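Local coordinates for protein vaginolysin (PDB 5IMY) that probably binds cholesterol in host membranes and perforates them as a secreted pore-forming toxin of the cholesterol-dependent cytolysin family, at residues A[392-404]-A[409-421]. Sequence-based numbering, arbitrary orientation.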
loop_
_atom_site.group_PDB
_atom_site.type_symbol
_atom_site.label_atom_id
_atom_site.label_comp_id
_atom_site.label_asym_id
_atom_site.label_seq_id
_atom_site.Cartn_x
_atom_site.Cartn_y
_atom_site.Cartn_z
ATOM N N ALA A 392 -32.588 -25.080 -1.587
ATOM C CA ALA A 392 -31.511 -24.372 -2.258
ATOM C C ALA A 392 -30.364 -24.144 -1.286
ATOM O O ALA A 392 -30.541 -24.147 -0.066
ATOM C CB ALA A 392 -31.986 -23.030 -2.826
ATOM N N ARG A 393 -29.177 -23.951 -1.855
ATOM C CA ARG A 393 -27.988 -23.572 -1.108
ATOM C C ARG A 393 -27.350 -22.378 -1.801
ATOM O O ARG A 393 -27.752 -21.985 -2.895
ATOM C CB ARG A 393 -26.995 -24.738 -1.003
ATOM C CG ARG A 393 -27.488 -25.877 -0.130
ATOM C CD ARG A 393 -26.390 -26.884 0.153
ATOM N NE ARG A 393 -26.134 -27.762 -0.984
ATOM C CZ ARG A 393 -25.240 -28.746 -0.980
ATOM N NH1 ARG A 393 -24.509 -28.979 0.104
ATOM N NH2 ARG A 393 -25.075 -29.497 -2.060
ATOM N N TYR A 394 -26.364 -21.775 -1.151
ATOM C CA TYR A 394 -25.629 -20.672 -1.746
ATOM C C TYR A 394 -24.136 -20.919 -1.604
ATOM O O TYR A 394 -23.676 -21.499 -0.618
ATOM C CB TYR A 394 -26.008 -19.323 -1.106
ATOM C CG TYR A 394 -27.384 -18.816 -1.494
ATOM C CD1 TYR A 394 -27.600 -18.201 -2.722
ATOM C CD2 TYR A 394 -28.463 -18.943 -0.629
ATOM C CE1 TYR A 394 -28.852 -17.730 -3.077
ATOM C CE2 TYR A 394 -29.719 -18.478 -0.977
ATOM C CZ TYR A 394 -29.908 -17.874 -2.202
ATOM O OH TYR A 394 -31.156 -17.410 -2.552
ATOM N N TYR A 395 -23.385 -20.493 -2.614
ATOM C CA TYR A 395 -21.924 -20.548 -2.594
ATOM C C TYR A 395 -21.413 -19.202 -3.095
ATOM O O TYR A 395 -21.436 -18.929 -4.299
ATOM C CB TYR A 395 -21.398 -21.703 -3.438
ATOM C CG TYR A 395 -21.792 -23.062 -2.903
ATOM C CD1 TYR A 395 -21.051 -23.674 -1.901
ATOM C CD2 TYR A 395 -22.907 -23.725 -3.393
ATOM C CE1 TYR A 395 -21.408 -24.914 -1.406
ATOM C CE2 TYR A 395 -23.271 -24.964 -2.906
ATOM C CZ TYR A 395 -22.519 -25.553 -1.912
ATOM O OH TYR A 395 -22.878 -26.788 -1.423
ATOM N N ILE A 396 -20.959 -18.364 -2.167
ATOM C CA ILE A 396 -20.561 -16.995 -2.463
ATOM C C ILE A 396 -19.143 -16.791 -1.946
ATOM O O ILE A 396 -18.870 -17.027 -0.763
ATOM C CB ILE A 396 -21.527 -15.974 -1.837
ATOM C CG1 ILE A 396 -22.914 -16.118 -2.473
ATOM C CG2 ILE A 396 -21.004 -14.544 -1.999
ATOM C CD1 ILE A 396 -24.001 -15.303 -1.803
ATOM N N TYR A 397 -18.247 -16.353 -2.830
ATOM C CA TYR A 397 -16.865 -16.070 -2.477
ATOM C C TYR A 397 -16.468 -14.712 -3.041
ATOM O O TYR A 397 -17.081 -14.199 -3.980
ATOM C CB TYR A 397 -15.907 -17.142 -3.014
ATOM C CG TYR A 397 -16.373 -18.566 -2.805
ATOM C CD1 TYR A 397 -15.887 -19.328 -1.751
ATOM C CD2 TYR A 397 -17.290 -19.148 -3.667
ATOM C CE1 TYR A 397 -16.306 -20.630 -1.560
ATOM C CE2 TYR A 397 -17.716 -20.448 -3.485
ATOM C CZ TYR A 397 -17.221 -21.182 -2.431
ATOM O OH TYR A 397 -17.646 -22.478 -2.250
ATOM N N TRP A 398 -15.422 -14.135 -2.454
ATOM C CA TRP A 398 -14.862 -12.884 -2.945
ATOM C C TRP A 398 -13.440 -12.757 -2.416
ATOM O O TRP A 398 -13.031 -13.470 -1.497
ATOM C CB TRP A 398 -15.719 -11.683 -2.529
ATOM C CG TRP A 398 -15.737 -11.428 -1.055
ATOM C CD1 TRP A 398 -14.902 -10.606 -0.358
ATOM C CD2 TRP A 398 -16.638 -11.991 -0.094
ATOM N NE1 TRP A 398 -15.226 -10.621 0.976
ATOM C CE2 TRP A 398 -16.288 -11.464 1.165
ATOM C CE3 TRP A 398 -17.705 -12.892 -0.176
ATOM C CZ2 TRP A 398 -16.965 -11.807 2.332
ATOM C CZ3 TRP A 398 -18.377 -13.231 0.985
ATOM C CH2 TRP A 398 -18.005 -12.689 2.222
ATOM N N ASP A 399 -12.692 -11.833 -3.012
ATOM C CA ASP A 399 -11.282 -11.643 -2.707
ATOM C C ASP A 399 -11.070 -10.320 -1.985
ATOM O O ASP A 399 -11.727 -9.319 -2.294
ATOM C CB ASP A 399 -10.440 -11.676 -3.986
ATOM C CG ASP A 399 -10.434 -13.042 -4.642
ATOM O OD1 ASP A 399 -10.378 -14.054 -3.912
ATOM O OD2 ASP A 399 -10.491 -13.106 -5.888
ATOM N N GLU A 400 -10.151 -10.323 -1.024
ATOM C CA GLU A 400 -9.767 -9.126 -0.280
ATOM C C GLU A 400 -8.291 -8.860 -0.554
ATOM O O GLU A 400 -7.417 -9.553 -0.022
ATOM C CB GLU A 400 -10.039 -9.300 1.214
ATOM C CG GLU A 400 -11.431 -8.851 1.634
ATOM C CD GLU A 400 -11.863 -9.432 2.967
ATOM O OE1 GLU A 400 -10.986 -9.873 3.740
ATOM O OE2 GLU A 400 -13.082 -9.450 3.238
ATOM N N TYR A 401 -8.015 -7.865 -1.391
ATOM C CA TYR A 401 -6.644 -7.480 -1.671
ATOM C C TYR A 401 -6.110 -6.577 -0.566
ATOM O O TYR A 401 -6.861 -5.919 0.160
ATOM C CB TYR A 401 -6.536 -6.759 -3.017
ATOM C CG TYR A 401 -6.726 -7.643 -4.231
ATOM C CD1 TYR A 401 -7.075 -8.981 -4.102
ATOM C CD2 TYR A 401 -6.543 -7.136 -5.511
ATOM C CE1 TYR A 401 -7.246 -9.784 -5.212
ATOM C CE2 TYR A 401 -6.713 -7.931 -6.627
ATOM C CZ TYR A 401 -7.063 -9.255 -6.473
ATOM O OH TYR A 401 -7.231 -10.053 -7.580
ATOM N N GLY A 402 -4.790 -6.551 -0.447
ATOM C CA GLY A 402 -4.146 -5.720 0.547
ATOM C C GLY A 402 -2.659 -5.654 0.304
ATOM O O GLY A 402 -2.072 -6.530 -0.342
ATOM N N THR A 403 -2.057 -4.592 0.824
ATOM C CA THR A 403 -0.615 -4.414 0.810
ATOM C C THR A 403 -0.122 -4.324 2.243
ATOM O O THR A 403 -0.737 -3.656 3.080
ATOM C CB THR A 403 -0.207 -3.150 0.047
ATOM O OG1 THR A 403 -1.032 -2.052 0.459
ATOM C CG2 THR A 403 -0.339 -3.360 -1.453
ATOM N N GLU A 404 0.978 -5.009 2.530
ATOM C CA GLU A 404 1.555 -4.898 3.855
ATOM C C GLU A 404 2.065 -3.481 4.082
ATOM O O GLU A 404 2.210 -2.681 3.153
ATOM C CB GLU A 404 2.683 -5.912 4.050
ATOM C CG GLU A 404 2.212 -7.271 4.560
ATOM C CD GLU A 404 1.487 -7.176 5.892
ATOM O OE1 GLU A 404 1.882 -6.337 6.730
ATOM O OE2 GLU A 404 0.515 -7.935 6.096
ATOM N N PRO A 409 2.193 -6.922 -1.724
ATOM C CA PRO A 409 0.768 -7.235 -1.857
ATOM C C PRO A 409 0.425 -8.611 -1.304
ATOM O O PRO A 409 1.286 -9.466 -1.087
ATOM C CB PRO A 409 0.545 -7.185 -3.371
ATOM C CG PRO A 409 1.844 -7.660 -3.929
ATOM C CD PRO A 409 2.922 -7.183 -2.978
ATOM N N TYR A 410 -0.873 -8.805 -1.075
ATOM C CA TYR A 410 -1.407 -10.104 -0.689
ATOM C C TYR A 410 -2.890 -10.122 -1.020
ATOM O O TYR A 410 -3.511 -9.077 -1.231
ATOM C CB TYR A 410 -1.181 -10.399 0.800
ATOM C CG TYR A 410 -1.907 -9.461 1.743
ATOM C CD1 TYR A 410 -3.261 -9.620 2.009
ATOM C CD2 TYR A 410 -1.234 -8.426 2.376
ATOM C CE1 TYR A 410 -3.926 -8.767 2.869
ATOM C CE2 TYR A 410 -1.889 -7.570 3.241
ATOM C CZ TYR A 410 -3.236 -7.745 3.483
ATOM O OH TYR A 410 -3.893 -6.894 4.343
ATOM N N VAL A 411 -3.451 -11.327 -1.062
ATOM C CA VAL A 411 -4.876 -11.519 -1.300
ATOM C C VAL A 411 -5.360 -12.659 -0.417
ATOM O O VAL A 411 -4.699 -13.697 -0.305
ATOM C CB VAL A 411 -5.179 -11.791 -2.792
ATOM C CG1 VAL A 411 -4.144 -12.717 -3.395
ATOM C CG2 VAL A 411 -6.583 -12.376 -2.975
ATOM N N ARG A 412 -6.511 -12.457 0.218
ATOM C CA ARG A 412 -7.127 -13.453 1.085
ATOM C C ARG A 412 -8.561 -13.658 0.630
ATOM O O ARG A 412 -9.356 -12.712 0.639
ATOM C CB ARG A 412 -7.086 -13.009 2.552
ATOM C CG ARG A 412 -7.763 -13.976 3.514
ATOM C CD ARG A 412 -7.820 -13.426 4.932
ATOM N NE ARG A 412 -6.550 -13.575 5.641
ATOM C CZ ARG A 412 -5.620 -12.630 5.753
ATOM N NH1 ARG A 412 -5.793 -11.435 5.202
ATOM N NH2 ARG A 412 -4.505 -12.882 6.426
ATOM N N SER A 413 -8.891 -14.882 0.231
ATOM C CA SER A 413 -10.246 -15.181 -0.201
ATOM C C SER A 413 -11.168 -15.323 1.005
ATOM O O SER A 413 -10.732 -15.567 2.133
ATOM C CB SER A 413 -10.281 -16.461 -1.035
ATOM O OG SER A 413 -11.589 -16.741 -1.496
ATOM N N ARG A 414 -12.464 -15.170 0.748
ATOM C CA ARG A 414 -13.476 -15.237 1.790
ATOM C C ARG A 414 -14.642 -16.084 1.306
ATOM O O ARG A 414 -14.796 -16.347 0.110
ATOM C CB ARG A 414 -13.974 -13.841 2.182
ATOM C CG ARG A 414 -12.932 -12.980 2.864
ATOM C CD ARG A 414 -12.916 -13.213 4.363
ATOM N NE ARG A 414 -11.879 -12.422 5.018
ATOM C CZ ARG A 414 -11.522 -12.559 6.291
ATOM N NH1 ARG A 414 -12.112 -13.464 7.061
ATOM N NH2 ARG A 414 -10.566 -11.791 6.795
ATOM N N ALA A 415 -15.467 -16.508 2.258
ATOM C CA ALA A 415 -16.675 -17.262 1.961
ATOM C C ALA A 415 -17.804 -16.764 2.848
ATOM O O ALA A 415 -17.607 -16.520 4.042
ATOM C CB ALA A 415 -16.463 -18.766 2.172
ATOM N N TRP A 416 -18.980 -16.598 2.249
ATOM C CA TRP A 416 -20.176 -16.239 3.002
ATOM C C TRP A 416 -20.422 -17.265 4.102
ATOM O O TRP A 416 -20.470 -18.472 3.841
ATOM C CB TRP A 416 -21.361 -16.155 2.034
ATOM C CG TRP A 416 -22.738 -16.027 2.634
ATOM C CD1 TRP A 416 -23.865 -16.679 2.222
ATOM C CD2 TRP A 416 -23.141 -15.187 3.724
ATOM N NE1 TRP A 416 -24.941 -16.306 2.987
ATOM C CE2 TRP A 416 -24.524 -15.391 3.918
ATOM C CE3 TRP A 416 -22.470 -14.289 4.559
ATOM C CZ2 TRP A 416 -25.245 -14.732 4.911
ATOM C CZ3 TRP A 416 -23.191 -13.634 5.546
ATOM C CH2 TRP A 416 -24.563 -13.860 5.712
ATOM N N GLU A 417 -20.555 -16.785 5.344
ATOM C CA GLU A 417 -20.690 -17.698 6.478
ATOM C C GLU A 417 -21.841 -18.671 6.264
ATOM O O GLU A 417 -21.760 -19.840 6.658
ATOM C CB GLU A 417 -20.887 -16.914 7.781
ATOM C CG GLU A 417 -22.310 -16.407 8.042
ATOM C CD GLU A 417 -22.505 -15.919 9.465
ATOM O OE1 GLU A 417 -21.556 -16.035 10.273
ATOM O OE2 GLU A 417 -23.616 -15.433 9.781
ATOM N N GLY A 418 -22.921 -18.205 5.642
ATOM C CA GLY A 418 -24.059 -19.055 5.369
ATOM C C GLY A 418 -24.023 -19.615 3.963
ATOM O O GLY A 418 -24.970 -19.440 3.194
ATOM N N ASN A 419 -22.930 -20.293 3.617
ATOM C CA ASN A 419 -22.757 -20.799 2.261
ATOM C C ASN A 419 -23.568 -22.075 2.053
ATOM O O ASN A 419 -24.752 -22.002 1.706
ATOM C CB ASN A 419 -21.269 -21.025 1.959
ATOM C CG ASN A 419 -20.730 -20.064 0.910
ATOM O OD1 ASN A 419 -21.402 -19.113 0.512
ATOM N ND2 ASN A 419 -19.507 -20.316 0.454
ATOM N N GLY A 420 -22.967 -23.241 2.274
ATOM C CA GLY A 420 -23.603 -24.489 1.909
ATOM C C GLY A 420 -24.717 -24.928 2.839
ATOM O O GLY A 420 -24.832 -26.117 3.155
ATOM N N LYS A 421 -25.551 -23.989 3.275
ATOM C CA LYS A 421 -26.655 -24.280 4.178
ATOM C C LYS A 421 -27.950 -24.463 3.398
ATOM O O LYS A 421 -28.181 -23.809 2.378
ATOM C CB LYS A 421 -26.829 -23.156 5.200
ATOM C CG LYS A 421 -25.811 -23.172 6.324
ATOM C CD LYS A 421 -25.850 -21.872 7.105
ATOM C CE LYS A 421 -24.884 -21.888 8.278
ATOM N NZ LYS A 421 -24.940 -20.617 9.051
#
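R414 reaches across to E400 in a salt bridge, NE to OE1 at 3.0 Å, with OE1 near the guanidinium plane but approached from above its own carboxylate. The bend at chi2 (-87°) brings NE alongside that oxygen; the other, OE2, takes a weak hydrogen bond from W398 NE1. The two strands themselves pair as an antiparallel hairpin: W398–R414, E400–R412 and G402–Y410 are the hydrogen-bonded pairs, W398 N to R414 O being the weak bond. Beyond the strand, W416 N still donates a hydrogen bond to I396 O, and then the side chain of N419 stands in for the backbone, its OD1 accepting from I396 N at 2.8 Å. Packing follows on the salt-bridge face. R414 CB sits over the five-membered ring of W398, 3.8 Å from its centroid, and the Y410 ring lies flat against G402, whose CA is 3.9 Å from the ring centroid. On the other face, the CE1 edge of Y401 lies 3.5 Å from V411 CG2. In this beta-sandwich domain, the ion pair and CH-pi contacts thus add side-chain links to a backbone ladder on one edge of 409-415, an outermost strand within the chain; at its other edge V411 and R412 continue the sheet into another protein's strand.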